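Local coordinates for microcin B17-processing protein McbD (Escherichia coli, PDB 6GRI) that is needed, as a YcaO-family member of the McbB, McbC and McbD assembly, to process the inactive microcin B17 precursor into the active peptide, at residues P27-I32 against L262-I267. The protein carries 1 engineered substitution. Numbering follows the deposited sequence.
Sequences PTFSQI and LWQSYI
Trp263 and Phe29 reach for each other's segment with CG anti to the backbone N, chi1 178° in Phe29. These torsions send the indole out from helix 262-267 and the phenyl ring out from strand 28-32. Pro27, just before the strand, sets the CB, CG and CD side of its ring over one face of the indole. Its CD sits 3.9 Å from the centroid of the Trp263 six-membered ring and 6° off the ring normal, a CH-pi contact. Pro27 CG also rests on that face, 3.8 Å from Trp263 CE3. The proline carbonyl takes part too, with Pro27 O 3.6 Å from Trp263 CH2. Ile267, one turn along the helix, lies under the opposite face with CG2, offset toward the rim. The indole is thus held between proline and isoleucine.

The same Ile267 CG2 meets the Phe29 ring obliquely, 4.2 Å from CD1. Gln264 comes to the edge of that ring, in its plane, with CG 4.0 Å from Phe29 CE1. It touches the ring through this aliphatic carbon, and the two side chains cross at about a right angle. Phe29 CB also touches the indole loosely and obliquely, 4.3 Å from Trp263 CH2.

The contact is apolar and largely buried. Ile201 of helix 196-208 packs on both Pro27 and Trp263, while Ala44 of strand 41-45 touches Trp263 and Gln264. Thr28, whose CB points away from the helix, hydrogen-bonds through OG1 to Glu294 of the neighbouring McbB chain. The axes of strand 28-32 and helix 262-267 come within 10.7 Å, at 64°. This is helix-on-sheet packing, which joins the N-terminal antiparallel sheet to long helix 251-274 of the YcaO fold.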
loop_
_atom_site.group_PDB
_atom_site.type_symbol
_atom_site.label_atom_id
_atom_site.label_comp_id
_atom_site.label_asym_id
_atom_site.label_seq_id
_atom_site.Cartn_x
_atom_site.Cartn_y
_atom_site.Cartn_z
ATOM N N PRO D 27 17.418 19.754 -17.209
ATOM C CA PRO D 27 17.658 19.956 -15.780
ATOM C C PRO D 27 16.369 19.960 -14.935
ATOM O O PRO D 27 15.266 20.176 -15.463
ATOM C CB PRO D 27 18.361 21.319 -15.713
ATOM C CG PRO D 27 18.619 21.718 -17.127
ATOM C CD PRO D 27 17.621 20.999 -17.968
ATOM N N THR D 28 16.534 19.680 -13.644
ATOM C CA THR D 28 15.477 19.807 -12.667
ATOM C C THR D 28 15.375 21.283 -12.287
ATOM O O THR D 28 16.386 21.925 -12.049
ATOM C CB THR D 28 15.795 18.989 -11.403
ATOM O OG1 THR D 28 15.821 17.592 -11.718
ATOM C CG2 THR D 28 14.773 19.236 -10.315
ATOM N N PHE D 29 14.146 21.792 -12.227
ATOM C CA PHE D 29 13.833 23.154 -11.815
ATOM C C PHE D 29 13.045 23.046 -10.503
ATOM O O PHE D 29 11.950 22.506 -10.481
ATOM C CB PHE D 29 13.001 23.818 -12.918
ATOM C CG PHE D 29 12.567 25.222 -12.615
ATOM C CD1 PHE D 29 13.370 26.305 -12.963
ATOM C CD2 PHE D 29 11.327 25.469 -12.014
ATOM C CE1 PHE D 29 12.962 27.605 -12.687
ATOM C CE2 PHE D 29 10.914 26.767 -11.729
ATOM C CZ PHE D 29 11.735 27.838 -12.066
ATOM N N SER D 30 13.622 23.515 -9.405
ATOM C CA SER D 30 12.914 23.572 -8.121
ATOM C C SER D 30 12.584 25.030 -7.790
ATOM O O SER D 30 13.331 25.949 -8.156
ATOM C CB SER D 30 13.752 22.929 -7.021
ATOM O OG SER D 30 14.066 21.585 -7.359
ATOM N N GLN D 31 11.462 25.230 -7.102
ATOM C CA GLN D 31 10.898 26.559 -6.911
ATOM C C GLN D 31 10.149 26.686 -5.588
ATOM O O GLN D 31 9.505 25.745 -5.141
ATOM C CB GLN D 31 9.953 26.862 -8.061
ATOM C CG GLN D 31 9.581 28.324 -8.208
ATOM C CD GLN D 31 8.618 28.538 -9.358
ATOM O OE1 GLN D 31 7.510 27.978 -9.368
ATOM N NE2 GLN D 31 9.038 29.338 -10.343
ATOM N N ILE D 32 10.245 27.864 -4.979
ATOM C CA ILE D 32 9.555 28.188 -3.740
ATOM C C ILE D 32 8.714 29.410 -4.037
ATOM O O ILE D 32 9.150 30.300 -4.777
ATOM C CB ILE D 32 10.559 28.448 -2.609
ATOM C CG1 ILE D 32 11.384 27.166 -2.401
ATOM C CG2 ILE D 32 9.866 28.918 -1.327
ATOM C CD1 ILE D 32 12.348 27.188 -1.242
ATOM N N LEU D 262 21.031 30.560 -17.961
ATOM C CA LEU D 262 20.331 31.030 -19.150
ATOM C C LEU D 262 19.017 30.305 -19.321
ATOM O O LEU D 262 17.967 30.930 -19.457
ATOM C CB LEU D 262 21.197 30.824 -20.396
ATOM C CG LEU D 262 20.706 31.433 -21.716
ATOM C CD1 LEU D 262 21.903 31.640 -22.636
ATOM C CD2 LEU D 262 19.628 30.607 -22.411
ATOM N N TRP D 263 19.091 28.978 -19.318
ATOM C CA TRP D 263 17.902 28.137 -19.427
ATOM C C TRP D 263 16.871 28.481 -18.363
ATOM O O TRP D 263 15.666 28.508 -18.652
ATOM C CB TRP D 263 18.268 26.666 -19.303
ATOM C CG TRP D 263 17.080 25.793 -19.411
ATOM C CD1 TRP D 263 16.364 25.517 -20.537
ATOM C CD2 TRP D 263 16.436 25.104 -18.342
ATOM N NE1 TRP D 263 15.320 24.679 -20.237
ATOM C CE2 TRP D 263 15.342 24.410 -18.894
ATOM C CE3 TRP D 263 16.683 25.002 -16.969
ATOM C CZ2 TRP D 263 14.499 23.614 -18.123
ATOM C CZ3 TRP D 263 15.840 24.220 -16.194
ATOM C CH2 TRP D 263 14.763 23.527 -16.775
ATOM N N GLN D 264 17.347 28.745 -17.144
ATOM C CA GLN D 264 16.472 29.154 -16.050
ATOM C C GLN D 264 15.720 30.478 -16.325
ATOM O O GLN D 264 14.560 30.604 -15.957
ATOM C CB GLN D 264 17.260 29.227 -14.740
ATOM C CG GLN D 264 16.401 29.420 -13.494
ATOM C CD GLN D 264 17.211 29.577 -12.219
ATOM O OE1 GLN D 264 16.738 30.176 -11.254
ATOM N NE2 GLN D 264 18.431 29.042 -12.203
ATOM N N SER D 265 16.368 31.454 -16.958
ATOM C CA SER D 265 15.690 32.716 -17.300
ATOM C C SER D 265 14.793 32.494 -18.495
ATOM O O SER D 265 13.671 33.009 -18.546
ATOM C CB SER D 265 16.686 33.845 -17.608
ATOM O OG SER D 265 17.340 34.278 -16.434
ATOM N N TYR D 266 15.305 31.746 -19.469
ATOM C CA TYR D 266 14.534 31.373 -20.646
ATOM C C TYR D 266 13.237 30.664 -20.220
ATOM O O TYR D 266 12.159 31.016 -20.702
ATOM C CB TYR D 266 15.380 30.486 -21.563
ATOM C CG TYR D 266 14.731 30.096 -22.879
ATOM C CD1 TYR D 266 13.721 29.125 -22.930
ATOM C CD2 TYR D 266 15.158 30.651 -24.082
ATOM C CE1 TYR D 266 13.139 28.751 -24.130
ATOM C CE2 TYR D 266 14.578 30.285 -25.286
ATOM C CZ TYR D 266 13.574 29.332 -25.303
ATOM O OH TYR D 266 13.010 28.947 -26.489
ATOM N N ILE D 267 13.338 29.694 -19.303
ATOM C CA ILE D 267 12.172 28.871 -18.943
ATOM C C ILE D 267 11.151 29.604 -18.070
ATOM O O ILE D 267 9.933 29.466 -18.308
ATOM C CB ILE D 267 12.561 27.488 -18.336
ATOM C CG1 ILE D 267 11.375 26.519 -18.378
ATOM C CG2 ILE D 267 13.070 27.604 -16.905
ATOM C CD1 ILE D 267 10.817 26.284 -19.766
#